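Local structure of heme oxygenase 1 (Synechocystis sp., 1WE1) at residues 8-13 and 170-175; 24-29 and 201-206; 33-38 and 211-216. The protein binds heme and probably catalyses its oxygen-dependent opening to biliverdin, releasing iron and carbon monoxide, on the route to the photosynthetic antenna chromophores. All blocks are in the same frame, centred on the assembly; numbering follows the deposited sequence.

From the N terminus the chain passes residues 8-13, 24-29 and 33-38 in turn, and each is met much later, in the same order, by 170-175, 201-206 and 211-216. Interaction 1 closes a loop of 156 intervening residues, interaction 2 one of 171 and interaction 3 one of 172. Because the order repeats, every pair of loops crosses and none nests. Interactions 1 and 2 both touch the heme, with centres about 26 Å apart: the first joins helices 5-12 and 164-176 at the propionates, the second helices 24-30 and 182-205 beside a vinyl and a methyl. Interaction 3, away from the pocket, touches interaction 2 and ties the linker leading into helix 36-59, with its N-cap, to helix 207-222.

Interaction 1 of 3, residues 8-13 and 170-175; sequences QLREGT and TYRQAM. With HEM (protoporphyrin IX containing Fe), chain H.
Two arginines, R10 and R172, converge on a single oxygen of the heme: R10 NH1 and R172 NH1 each donate to O2A, both at 2.7 Å. The two nitrogens stand 4.4 Å apart, and the shared propionate, itself likely anionic, probably makes the closeness of the two arginines favourable. R172 gives the straighter bond (N-H...O 152°, against 135° for R10), and O2A lies at the edge of both guanidinium groups, near their planes. The R10 chain stays extended from CG to NE, which lets it run along the propionate; its NH2 adds a weak bond to O2D of the second propionate at 3.5 Å. Long, flexible and multiply donating, arginine suits both places. Away from the propionates, L9 CD1 meets M175 SD at 3.8 Å, the two side chains crossing at about a right angle in a buried apolar seam. R10 and R172 belong to the heme-binding residues, together with Y125 and K168, which also hydrogen-bond the heme. The contact thus links helix 5-12 to helix 164-176, while L9 packs on V189 and A192 of helix 182-205 and M175 on Y125 and L129 of helix 120-146.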
loop_
_atom_site.group_PDB
_atom_site.type_symbol
_atom_site.label_atom_id
_atom_site.label_comp_id
_atom_site.label_asym_id
_atom_site.label_seq_id
_atom_site.Cartn_x
_atom_site.Cartn_y
_atom_site.Cartn_z
ATOM N N GLN A 8 5.262 15.422 -11.068
ATOM C CA GLN A 8 6.613 15.220 -10.582
ATOM C C GLN A 8 6.705 13.878 -9.851
ATOM O O GLN A 8 7.683 13.154 -9.995
ATOM C CB GLN A 8 7.022 16.387 -9.678
ATOM C CG GLN A 8 7.149 17.703 -10.452
ATOM C CD GLN A 8 7.721 18.832 -9.617
ATOM O OE1 GLN A 8 8.810 18.710 -9.048
ATOM N NE2 GLN A 8 6.993 19.945 -9.542
ATOM N N LEU A 9 5.680 13.537 -9.078
ATOM C CA LEU A 9 5.683 12.256 -8.380
ATOM C C LEU A 9 5.541 11.145 -9.411
ATOM O O LEU A 9 6.288 10.174 -9.384
ATOM C CB LEU A 9 4.536 12.177 -7.366
ATOM C CG LEU A 9 4.876 12.832 -6.026
ATOM C CD1 LEU A 9 3.631 12.988 -5.193
ATOM C CD2 LEU A 9 5.915 12.008 -5.305
ATOM N N ARG A 10 4.604 11.309 -10.340
ATOM C CA ARG A 10 4.393 10.294 -11.359
ATOM C C ARG A 10 5.641 10.019 -12.189
ATOM O O ARG A 10 6.034 8.871 -12.368
ATOM C CB ARG A 10 3.230 10.673 -12.284
ATOM C CG ARG A 10 2.947 9.610 -13.355
ATOM C CD ARG A 10 1.725 9.929 -14.200
ATOM N NE ARG A 10 1.611 9.030 -15.351
ATOM C CZ ARG A 10 1.222 7.758 -15.288
ATOM N NH1 ARG A 10 0.895 7.213 -14.123
ATOM N NH2 ARG A 10 1.153 7.025 -16.394
ATOM N N GLU A 11 6.270 11.058 -12.710
ATOM C CA GLU A 11 7.462 10.829 -13.506
ATOM C C GLU A 11 8.603 10.402 -12.603
ATOM O O GLU A 11 9.405 9.549 -12.970
ATOM C CB GLU A 11 7.846 12.093 -14.282
ATOM C CG GLU A 11 6.834 12.492 -15.349
ATOM C CD GLU A 11 6.664 11.426 -16.432
ATOM O OE1 GLU A 11 7.684 11.020 -17.037
ATOM O OE2 GLU A 11 5.511 11.001 -16.681
ATOM N N GLY A 12 8.653 10.987 -11.410
ATOM C CA GLY A 12 9.715 10.690 -10.458
ATOM C C GLY A 12 9.791 9.294 -9.856
ATOM O O GLY A 12 10.850 8.893 -9.372
ATOM N N THR A 13 8.685 8.555 -9.869
ATOM C CA THR A 13 8.671 7.202 -9.321
ATOM C C THR A 13 8.551 6.167 -10.435
ATOM O O THR A 13 8.297 4.994 -10.178
ATOM C CB THR A 13 7.503 7.000 -8.323
ATOM O OG1 THR A 13 6.257 7.324 -8.951
ATOM C CG2 THR A 13 7.683 7.877 -7.113
ATOM N N THR A 170 -9.600 14.534 -8.599
ATOM C CA THR A 170 -9.701 15.436 -7.471
ATOM C C THR A 170 -8.406 15.306 -6.669
ATOM O O THR A 170 -7.829 16.307 -6.230
ATOM C CB THR A 170 -10.885 15.064 -6.556
ATOM O OG1 THR A 170 -12.114 15.188 -7.287
ATOM C CG2 THR A 170 -10.916 15.968 -5.320
ATOM N N TYR A 171 -7.943 14.066 -6.502
ATOM C CA TYR A 171 -6.731 13.799 -5.740
ATOM C C TYR A 171 -5.452 14.364 -6.384
ATOM O O TYR A 171 -4.654 15.004 -5.698
ATOM C CB TYR A 171 -6.593 12.289 -5.480
ATOM C CG TYR A 171 -5.475 11.946 -4.515
ATOM C CD1 TYR A 171 -4.148 11.885 -4.950
ATOM C CD2 TYR A 171 -5.733 11.752 -3.155
ATOM C CE1 TYR A 171 -3.106 11.644 -4.060
ATOM C CE2 TYR A 171 -4.701 11.511 -2.254
ATOM C CZ TYR A 171 -3.385 11.457 -2.714
ATOM O OH TYR A 171 -2.345 11.195 -1.843
ATOM N N ARG A 172 -5.246 14.130 -7.680
ATOM C CA ARG A 172 -4.063 14.661 -8.366
ATOM C C ARG A 172 -4.140 16.183 -8.296
ATOM O O ARG A 172 -3.149 16.868 -8.038
ATOM C CB ARG A 172 -4.053 14.253 -9.836
ATOM C CG ARG A 172 -3.847 12.786 -10.115
ATOM C CD ARG A 172 -4.245 12.512 -11.550
ATOM N NE ARG A 172 -3.927 11.162 -11.999
ATOM C CZ ARG A 172 -2.695 10.664 -12.060
ATOM N NH1 ARG A 172 -2.514 9.420 -12.491
ATOM N NH2 ARG A 172 -1.650 11.400 -11.680
ATOM N N GLN A 173 -5.341 16.694 -8.549
ATOM C CA GLN A 173 -5.620 18.121 -8.510
ATOM C C GLN A 173 -5.222 18.639 -7.135
ATOM O O GLN A 173 -4.456 19.600 -7.016
ATOM C CB GLN A 173 -7.120 18.361 -8.750
ATOM C CG GLN A 173 -7.570 19.821 -8.681
ATOM C CD GLN A 173 -6.891 20.692 -9.725
ATOM O OE1 GLN A 173 -6.921 20.387 -10.920
ATOM N NE2 GLN A 173 -6.276 21.783 -9.279
ATOM N N ALA A 174 -5.744 17.986 -6.100
ATOM C CA ALA A 174 -5.450 18.363 -4.726
ATOM C C ALA A 174 -3.953 18.576 -4.542
ATOM O O ALA A 174 -3.527 19.568 -3.955
ATOM C CB ALA A 174 -5.948 17.292 -3.776
ATOM N N MET A 175 -3.155 17.647 -5.057
ATOM C CA MET A 175 -1.707 17.750 -4.952
ATOM C C MET A 175 -1.159 18.966 -5.700
ATOM O O MET A 175 -0.253 19.643 -5.212
ATOM C CB MET A 175 -1.042 16.484 -5.496
ATOM C CG MET A 175 -1.240 15.241 -4.647
ATOM S SD MET A 175 -0.053 13.935 -5.066
ATOM C CE MET A 175 -0.702 13.355 -6.645
HETATM C CHA HEM H . 0.118 3.228 -10.709
HETATM C CHB HEM H . 2.029 2.496 -6.326
HETATM C CHC HEM H . 3.034 -2.047 -7.708
HETATM C CHD HEM H . -0.181 -1.599 -11.241
HETATM C C1A HEM H . 0.668 3.505 -9.439
HETATM C C2A HEM H . 0.795 4.813 -8.816
HETATM C C3A HEM H . 1.380 4.612 -7.597
HETATM C C4A HEM H . 1.544 3.157 -7.456
HETATM C CMA HEM H . 1.773 5.624 -6.564
HETATM C CAA HEM H . 0.303 6.130 -9.396
HETATM C CBA HEM H . 1.184 6.736 -10.516
HETATM C CGA HEM H . 0.718 7.973 -11.027
HETATM O O1A HEM H . 1.324 9.029 -10.590
HETATM O O2A HEM H . -0.223 8.072 -11.841
HETATM C C1B HEM H . 2.517 1.179 -6.321
HETATM C C2B HEM H . 3.325 0.594 -5.253
HETATM C C3B HEM H . 3.559 -0.702 -5.612
HETATM C C4B HEM H . 2.960 -0.874 -6.935
HETATM C CMB HEM H . 3.755 1.329 -4.008
HETATM C CAB HEM H . 4.238 -1.807 -4.826
HETATM C CBB HEM H . 5.742 -1.554 -4.538
HETATM C C1C HEM H . 2.187 -2.364 -8.740
HETATM C C2C HEM H . 1.985 -3.693 -9.298
HETATM C C3C HEM H . 1.270 -3.500 -10.425
HETATM C C4C HEM H . 0.776 -2.142 -10.394
HETATM C CMC HEM H . 2.500 -4.980 -8.683
HETATM C CAC HEM H . 1.030 -4.506 -11.553
HETATM C CBC HEM H . -0.261 -5.334 -11.295
HETATM C C1D HEM H . -0.419 -0.214 -11.418
HETATM C C2D HEM H . -1.260 0.346 -12.474
HETATM C C3D HEM H . -1.215 1.691 -12.298
HETATM C C4D HEM H . -0.292 1.955 -11.166
HETATM C CMD HEM H . -1.965 -0.494 -13.491
HETATM C CAD HEM H . -1.917 2.794 -13.053
HETATM C CBD HEM H . -1.002 3.425 -14.196
HETATM C CGD HEM H . -1.528 4.629 -14.722
HETATM O O1D HEM H . -2.029 5.517 -13.935
HETATM O O2D HEM H . -1.505 4.849 -15.967
HETATM N NA HEM H . 1.146 2.518 -8.611
HETATM N NB HEM H . 2.293 0.273 -7.334
HETATM N NC HEM H . 1.391 -1.416 -9.407
HETATM N ND HEM H . 0.119 0.791 -10.617
HETATM FE FE HEM H . 1.242 0.554 -9.007
HETATM O O HOH W 1 -0.267 0.369 -8.043
#

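Interaction 2 of 3, residues 24-29 and 201-206; sequences GFVKCF and KMFNEL. With HEM (protoporphyrin IX containing Fe), chain H.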
loop_
_atom_site.group_PDB
_atom_site.type_symbol
_atom_site.label_atom_id
_atom_site.label_comp_id
_atom_site.label_asym_id
_atom_site.label_seq_id
_atom_site.Cartn_x
_atom_site.Cartn_y
_atom_site.Cartn_z
ATOM N N GLY A 24 10.893 -10.738 -7.245
ATOM C CA GLY A 24 10.525 -12.140 -7.381
ATOM C C GLY A 24 9.113 -12.445 -6.904
ATOM O O GLY A 24 8.287 -12.966 -7.651
ATOM N N PHE A 25 8.830 -12.111 -5.652
ATOM C CA PHE A 25 7.510 -12.337 -5.083
ATOM C C PHE A 25 6.414 -11.784 -6.006
ATOM O O PHE A 25 5.435 -12.486 -6.310
ATOM C CB PHE A 25 7.418 -11.657 -3.716
ATOM C CG PHE A 25 6.101 -11.855 -3.027
ATOM C CD1 PHE A 25 5.894 -12.953 -2.187
ATOM C CD2 PHE A 25 5.053 -10.962 -3.240
ATOM C CE1 PHE A 25 4.650 -13.162 -1.565
ATOM C CE2 PHE A 25 3.806 -11.162 -2.627
ATOM C CZ PHE A 25 3.608 -12.266 -1.788
ATOM N N VAL A 26 6.587 -10.530 -6.444
ATOM C CA VAL A 26 5.618 -9.861 -7.318
ATOM C C VAL A 26 5.488 -10.537 -8.669
ATOM O O VAL A 26 4.374 -10.737 -9.159
ATOM C CB VAL A 26 5.975 -8.368 -7.520
ATOM C CG1 VAL A 26 5.175 -7.773 -8.692
ATOM C CG2 VAL A 26 5.661 -7.605 -6.237
ATOM N N LYS A 27 6.614 -10.895 -9.274
ATOM C CA LYS A 27 6.568 -11.576 -10.561
ATOM C C LYS A 27 5.676 -12.814 -10.470
ATOM O O LYS A 27 4.846 -13.059 -11.345
ATOM C CB LYS A 27 7.965 -12.008 -10.992
ATOM C CG LYS A 27 8.777 -10.919 -11.623
ATOM C CD LYS A 27 10.078 -11.476 -12.167
ATOM C CE LYS A 27 10.852 -10.401 -12.907
ATOM N NZ LYS A 27 12.186 -10.889 -13.329
ATOM N N CYS A 28 5.859 -13.596 -9.407
ATOM C CA CYS A 28 5.064 -14.797 -9.219
ATOM C C CYS A 28 3.596 -14.439 -9.034
ATOM O O CYS A 28 2.715 -15.101 -9.579
ATOM C CB CYS A 28 5.575 -15.595 -8.009
ATOM S SG CYS A 28 7.218 -16.347 -8.246
ATOM N N PHE A 29 3.336 -13.393 -8.258
ATOM C CA PHE A 29 1.970 -12.928 -8.008
ATOM C C PHE A 29 1.259 -12.595 -9.324
ATOM O O PHE A 29 0.118 -12.981 -9.553
ATOM C CB PHE A 29 2.006 -11.667 -7.140
ATOM C CG PHE A 29 0.653 -11.141 -6.781
ATOM C CD1 PHE A 29 0.098 -11.418 -5.544
ATOM C CD2 PHE A 29 -0.068 -10.372 -7.682
ATOM C CE1 PHE A 29 -1.156 -10.936 -5.204
ATOM C CE2 PHE A 29 -1.317 -9.886 -7.358
ATOM C CZ PHE A 29 -1.867 -10.166 -6.114
ATOM N N LYS A 201 10.791 -4.104 0.280
ATOM C CA LYS A 201 11.483 -4.906 1.274
ATOM C C LYS A 201 10.518 -5.888 1.950
ATOM O O LYS A 201 10.907 -7.001 2.315
ATOM C CB LYS A 201 12.183 -4.013 2.305
ATOM C CG LYS A 201 13.232 -4.784 3.093
ATOM C CD LYS A 201 14.198 -3.895 3.854
ATOM C CE LYS A 201 15.228 -4.754 4.594
ATOM N NZ LYS A 201 16.398 -3.965 5.089
ATOM N N MET A 202 9.260 -5.485 2.115
ATOM C CA MET A 202 8.274 -6.379 2.708
ATOM C C MET A 202 8.058 -7.585 1.775
ATOM O O MET A 202 7.940 -8.726 2.235
ATOM C CB MET A 202 6.951 -5.647 2.938
ATOM C CG MET A 202 7.005 -4.638 4.068
ATOM S SD MET A 202 5.404 -3.899 4.524
ATOM C CE MET A 202 4.982 -3.022 3.009
ATOM N N PHE A 203 8.023 -7.324 0.467
ATOM C CA PHE A 203 7.826 -8.377 -0.528
ATOM C C PHE A 203 8.978 -9.372 -0.508
ATOM O O PHE A 203 8.768 -10.588 -0.536
ATOM C CB PHE A 203 7.730 -7.805 -1.942
ATOM C CG PHE A 203 6.586 -6.858 -2.156
ATOM C CD1 PHE A 203 5.427 -6.942 -1.390
ATOM C CD2 PHE A 203 6.649 -5.909 -3.179
ATOM C CE1 PHE A 203 4.340 -6.092 -1.642
ATOM C CE2 PHE A 203 5.572 -5.049 -3.447
ATOM C CZ PHE A 203 4.413 -5.138 -2.680
ATOM N N ASN A 204 10.201 -8.851 -0.487
ATOM C CA ASN A 204 11.383 -9.706 -0.460
ATOM C C ASN A 204 11.408 -10.611 0.784
ATOM O O ASN A 204 11.905 -11.738 0.724
ATOM C CB ASN A 204 12.655 -8.856 -0.527
ATOM C CG ASN A 204 12.914 -8.314 -1.917
ATOM O OD1 ASN A 204 12.814 -9.046 -2.908
ATOM N ND2 ASN A 204 13.260 -7.030 -2.002
ATOM N N GLU A 205 10.867 -10.115 1.897
ATOM C CA GLU A 205 10.803 -10.886 3.139
ATOM C C GLU A 205 9.957 -12.143 2.944
ATOM O O GLU A 205 10.087 -13.119 3.686
ATOM C CB GLU A 205 10.160 -10.071 4.259
ATOM C CG GLU A 205 11.094 -9.242 5.089
ATOM C CD GLU A 205 10.350 -8.485 6.175
ATOM O OE1 GLU A 205 11.006 -7.935 7.085
ATOM O OE2 GLU A 205 9.100 -8.431 6.110
ATOM N N LEU A 206 9.084 -12.117 1.950
ATOM C CA LEU A 206 8.223 -13.251 1.726
ATOM C C LEU A 206 8.727 -14.218 0.685
ATOM O O LEU A 206 8.113 -15.253 0.479
ATOM C CB LEU A 206 6.825 -12.770 1.356
ATOM C CG LEU A 206 5.859 -12.446 2.499
ATOM C CD1 LEU A 206 6.603 -12.211 3.812
ATOM C CD2 LEU A 206 5.036 -11.242 2.107
HETATM C CHA HEM H . 0.118 3.228 -10.709
HETATM C CHB HEM H . 2.029 2.496 -6.326
HETATM C CHC HEM H . 3.034 -2.047 -7.708
HETATM C CHD HEM H . -0.181 -1.599 -11.241
HETATM C C1A HEM H . 0.668 3.505 -9.439
HETATM C C2A HEM H . 0.795 4.813 -8.816
HETATM C C3A HEM H . 1.380 4.612 -7.597
HETATM C C4A HEM H . 1.544 3.157 -7.456
HETATM C CMA HEM H . 1.773 5.624 -6.564
HETATM C CAA HEM H . 0.303 6.130 -9.396
HETATM C CBA HEM H . 1.184 6.736 -10.516
HETATM C CGA HEM H . 0.718 7.973 -11.027
HETATM O O1A HEM H . 1.324 9.029 -10.590
HETATM O O2A HEM H . -0.223 8.072 -11.841
HETATM C C1B HEM H . 2.517 1.179 -6.321
HETATM C C2B HEM H . 3.325 0.594 -5.253
HETATM C C3B HEM H . 3.559 -0.702 -5.612
HETATM C C4B HEM H . 2.960 -0.874 -6.935
HETATM C CMB HEM H . 3.755 1.329 -4.008
HETATM C CAB HEM H . 4.238 -1.807 -4.826
HETATM C CBB HEM H . 5.742 -1.554 -4.538
HETATM C C1C HEM H . 2.187 -2.364 -8.740
HETATM C C2C HEM H . 1.985 -3.693 -9.298
HETATM C C3C HEM H . 1.270 -3.500 -10.425
HETATM C C4C HEM H . 0.776 -2.142 -10.394
HETATM C CMC HEM H . 2.500 -4.980 -8.683
HETATM C CAC HEM H . 1.030 -4.506 -11.553
HETATM C CBC HEM H . -0.261 -5.334 -11.295
HETATM C C1D HEM H . -0.419 -0.214 -11.418
HETATM C C2D HEM H . -1.260 0.346 -12.474
HETATM C C3D HEM H . -1.215 1.691 -12.298
HETATM C C4D HEM H . -0.292 1.955 -11.166
HETATM C CMD HEM H . -1.965 -0.494 -13.491
HETATM C CAD HEM H . -1.917 2.794 -13.053
HETATM C CBD HEM H . -1.002 3.425 -14.196
HETATM C CGD HEM H . -1.528 4.629 -14.722
HETATM O O1D HEM H . -2.029 5.517 -13.935
HETATM O O2D HEM H . -1.505 4.849 -15.967
HETATM N NA HEM H . 1.146 2.518 -8.611
HETATM N NB HEM H . 2.293 0.273 -7.334
HETATM N NC HEM H . 1.391 -1.416 -9.407
HETATM N ND HEM H . 0.119 0.791 -10.617
HETATM FE FE HEM H . 1.242 0.554 -9.007
HETATM O O HOH W 2 10.926 -11.709 -4.050
HETATM O O HOH W 1 -0.267 0.369 -8.043
#
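F25 and L206 lie side by side and point the same way, and the CD1-CE1 side of the phenyl ring rests by L206 CB (F25 CE1 to L206 CB 3.7 Å). F25 has its CG anti to the backbone N (chi1 -179°), which sends the ring across to 201-206, with F25 CB only 3.6 Å from F203 O. That carbonyl is not left bare, since it accepts the backbone N-H of L206. The second pair is turned differently. V26 meets F203 at a slant, V26 CG2 to F203 CD2 3.6 Å. V26 is forked between two neighbours: while CG2 faces the phenylalanine, CG1 reaches the heme methyl CMC at 3.9 Å. F203 in turn brings its CE2 to 3.7 Å from the vinyl carbon CBB of the heme, so a branched aliphatic and a flat aromatic together pack against the hydrophobic rim of the porphyrin. With F25 cut back to an alanine, L206 CB would probably lose its aromatic neighbour and a gap open beside it and F203 O. One polar link is made through water 2, which accepts from F25 N at 2.7 Å in the first turn of its helix and gives a weak bond to N204 OD1. No hydrogen bond passes directly between 24-29 and 201-206; four buried apolar side chains carry the contact, and cohesion here probably comes mainly from close packing and the exclusion of water, fitting for the apolar end of a heme pocket.

Interaction 3 of 3, residues 33-38 and 211-216; sequences VVEKNS and IKAIGI
V33 and I214 supply the purely apolar part of this contact: V33 CG2 and I214 CD1 meet at 4.1 Å, the two branched side chains crossing at about a right angle near the surface. The second packing contact sets a methyl against a carboxylate. E35 CD lies 3.6 Å from A213 CB, and E35 OE1 is almost as near, at 3.7 Å from the same methyl; a side chain as small as alanine allows the helix to come this close to the acid. No hydrogen bond crosses between the two segments; those of E35 with S38 fix the group that A213 touches. E35 sits at the N-cap position, and its chain bends at CB-CG (chi2 -89°), bringing the carboxylate back to the first turn. There S38 N donates to E35 OE2 at 3.0 Å, meeting it 58° out of the carboxylate plane, and S38 OG donates to E35 OE1. Both oxygens are thus held by one serine, which restrains rotation of the acid, and the negative charge at the N-terminal end of a helix probably interacts favourably with its dipole. The contact lies away from the heme, where the linker leading into helix 36-59, with its N-cap, meets helix 207-222. E35 and S38 also pack on L210 of the latter, V33 on C28 of helix 24-30, and V34 on A145 and M146 of helix 120-146.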
loop_
_atom_site.group_PDB
_atom_site.type_symbol
_atom_site.label_atom_id
_atom_site.label_comp_id
_atom_site.label_asym_id
_atom_site.label_seq_id
_atom_site.Cartn_x
_atom_site.Cartn_y
_atom_site.Cartn_z
ATOM N N VAL A 33 0.673 -17.004 -9.410
ATOM C CA VAL A 33 1.059 -17.882 -8.319
ATOM C C VAL A 33 1.282 -17.090 -7.019
ATOM O O VAL A 33 2.337 -16.490 -6.777
ATOM C CB VAL A 33 2.286 -18.779 -8.721
ATOM C CG1 VAL A 33 3.058 -18.151 -9.825
ATOM C CG2 VAL A 33 3.182 -19.050 -7.529
ATOM N N VAL A 34 0.223 -17.058 -6.215
ATOM C CA VAL A 34 0.203 -16.399 -4.916
ATOM C C VAL A 34 -0.417 -17.419 -3.984
ATOM O O VAL A 34 -1.210 -18.257 -4.406
ATOM C CB VAL A 34 -0.677 -15.120 -4.899
ATOM C CG1 VAL A 34 -2.053 -15.427 -5.419
ATOM C CG2 VAL A 34 -0.797 -14.582 -3.478
ATOM N N GLU A 35 -0.062 -17.361 -2.715
ATOM C CA GLU A 35 -0.608 -18.325 -1.793
ATOM C C GLU A 35 -0.944 -17.710 -0.449
ATOM O O GLU A 35 -0.159 -16.959 0.131
ATOM C CB GLU A 35 0.368 -19.499 -1.667
ATOM C CG GLU A 35 0.651 -19.992 -0.257
ATOM C CD GLU A 35 1.808 -19.261 0.388
ATOM O OE1 GLU A 35 2.521 -18.524 -0.326
ATOM O OE2 GLU A 35 2.013 -19.437 1.604
ATOM N N LYS A 36 -2.142 -18.041 0.013
ATOM C CA LYS A 36 -2.701 -17.575 1.272
ATOM C C LYS A 36 -1.745 -17.314 2.448
ATOM O O LYS A 36 -1.850 -16.289 3.106
ATOM C CB LYS A 36 -3.802 -18.552 1.705
ATOM C CG LYS A 36 -4.307 -18.338 3.124
ATOM C CD LYS A 36 -5.292 -19.431 3.550
ATOM C CE LYS A 36 -5.665 -19.312 5.033
ATOM N NZ LYS A 36 -6.304 -18.010 5.391
ATOM N N ASN A 37 -0.802 -18.205 2.721
ATOM C CA ASN A 37 0.062 -17.976 3.877
ATOM C C ASN A 37 1.064 -16.837 3.809
ATOM O O ASN A 37 1.231 -16.110 4.785
ATOM C CB ASN A 37 0.764 -19.272 4.273
ATOM C CG ASN A 37 -0.216 -20.338 4.682
ATOM O OD1 ASN A 37 -1.069 -20.115 5.549
ATOM N ND2 ASN A 37 -0.117 -21.503 4.055
ATOM N N SER A 38 1.743 -16.668 2.682
ATOM C CA SER A 38 2.692 -15.575 2.592
ATOM C C SER A 38 1.930 -14.252 2.385
ATOM O O SER A 38 2.202 -13.266 3.066
ATOM C CB SER A 38 3.699 -15.832 1.463
ATOM O OG SER A 38 3.056 -16.130 0.240
ATOM N N ILE A 211 8.700 -19.757 -1.743
ATOM C CA ILE A 211 9.465 -20.850 -2.324
ATOM C C ILE A 211 8.945 -22.169 -1.750
ATOM O O ILE A 211 8.488 -23.033 -2.501
ATOM C CB ILE A 211 10.969 -20.718 -2.015
ATOM C CG1 ILE A 211 11.506 -19.396 -2.574
ATOM C CG2 ILE A 211 11.738 -21.886 -2.635
ATOM C CD1 ILE A 211 11.521 -19.333 -4.070
ATOM N N LYS A 212 8.993 -22.324 -0.428
ATOM C CA LYS A 212 8.501 -23.551 0.182
ATOM C C LYS A 212 7.149 -23.930 -0.397
ATOM O O LYS A 212 7.006 -25.003 -0.988
ATOM C CB LYS A 212 8.372 -23.407 1.693
ATOM C CG LYS A 212 9.676 -23.572 2.441
ATOM C CD LYS A 212 9.426 -23.820 3.927
ATOM C CE LYS A 212 8.760 -25.174 4.162
ATOM N NZ LYS A 212 8.603 -25.491 5.619
ATOM N N ALA A 213 6.171 -23.039 -0.224
ATOM C CA ALA A 213 4.806 -23.234 -0.724
ATOM C C ALA A 213 4.772 -23.730 -2.170
ATOM O O ALA A 213 3.959 -24.589 -2.526
ATOM C CB ALA A 213 4.018 -21.925 -0.608
ATOM N N ILE A 214 5.645 -23.175 -3.005
ATOM C CA ILE A 214 5.710 -23.579 -4.400
ATOM C C ILE A 214 6.232 -25.009 -4.449
ATOM O O ILE A 214 5.653 -25.862 -5.116
ATOM C CB ILE A 214 6.658 -22.653 -5.231
ATOM C CG1 ILE A 214 6.068 -21.240 -5.331
ATOM C CG2 ILE A 214 6.853 -23.217 -6.628
ATOM C CD1 ILE A 214 6.898 -20.275 -6.168
ATOM N N GLY A 215 7.332 -25.262 -3.743
ATOM C CA GLY A 215 7.902 -26.595 -3.724
ATOM C C GLY A 215 6.882 -27.605 -3.227
ATOM O O GLY A 215 6.785 -28.722 -3.731
ATOM N N ILE A 216 6.094 -27.192 -2.245
ATOM C CA ILE A 216 5.099 -28.064 -1.673
ATOM C C ILE A 216 3.986 -28.422 -2.645
ATOM O O ILE A 216 3.636 -29.596 -2.780
ATOM C CB ILE A 216 4.530 -27.446 -0.389
ATOM C CG1 ILE A 216 5.616 -27.484 0.693
ATOM C CG2 ILE A 216 3.270 -28.170 0.035
ATOM C CD1 ILE A 216 5.159 -27.070 2.064
#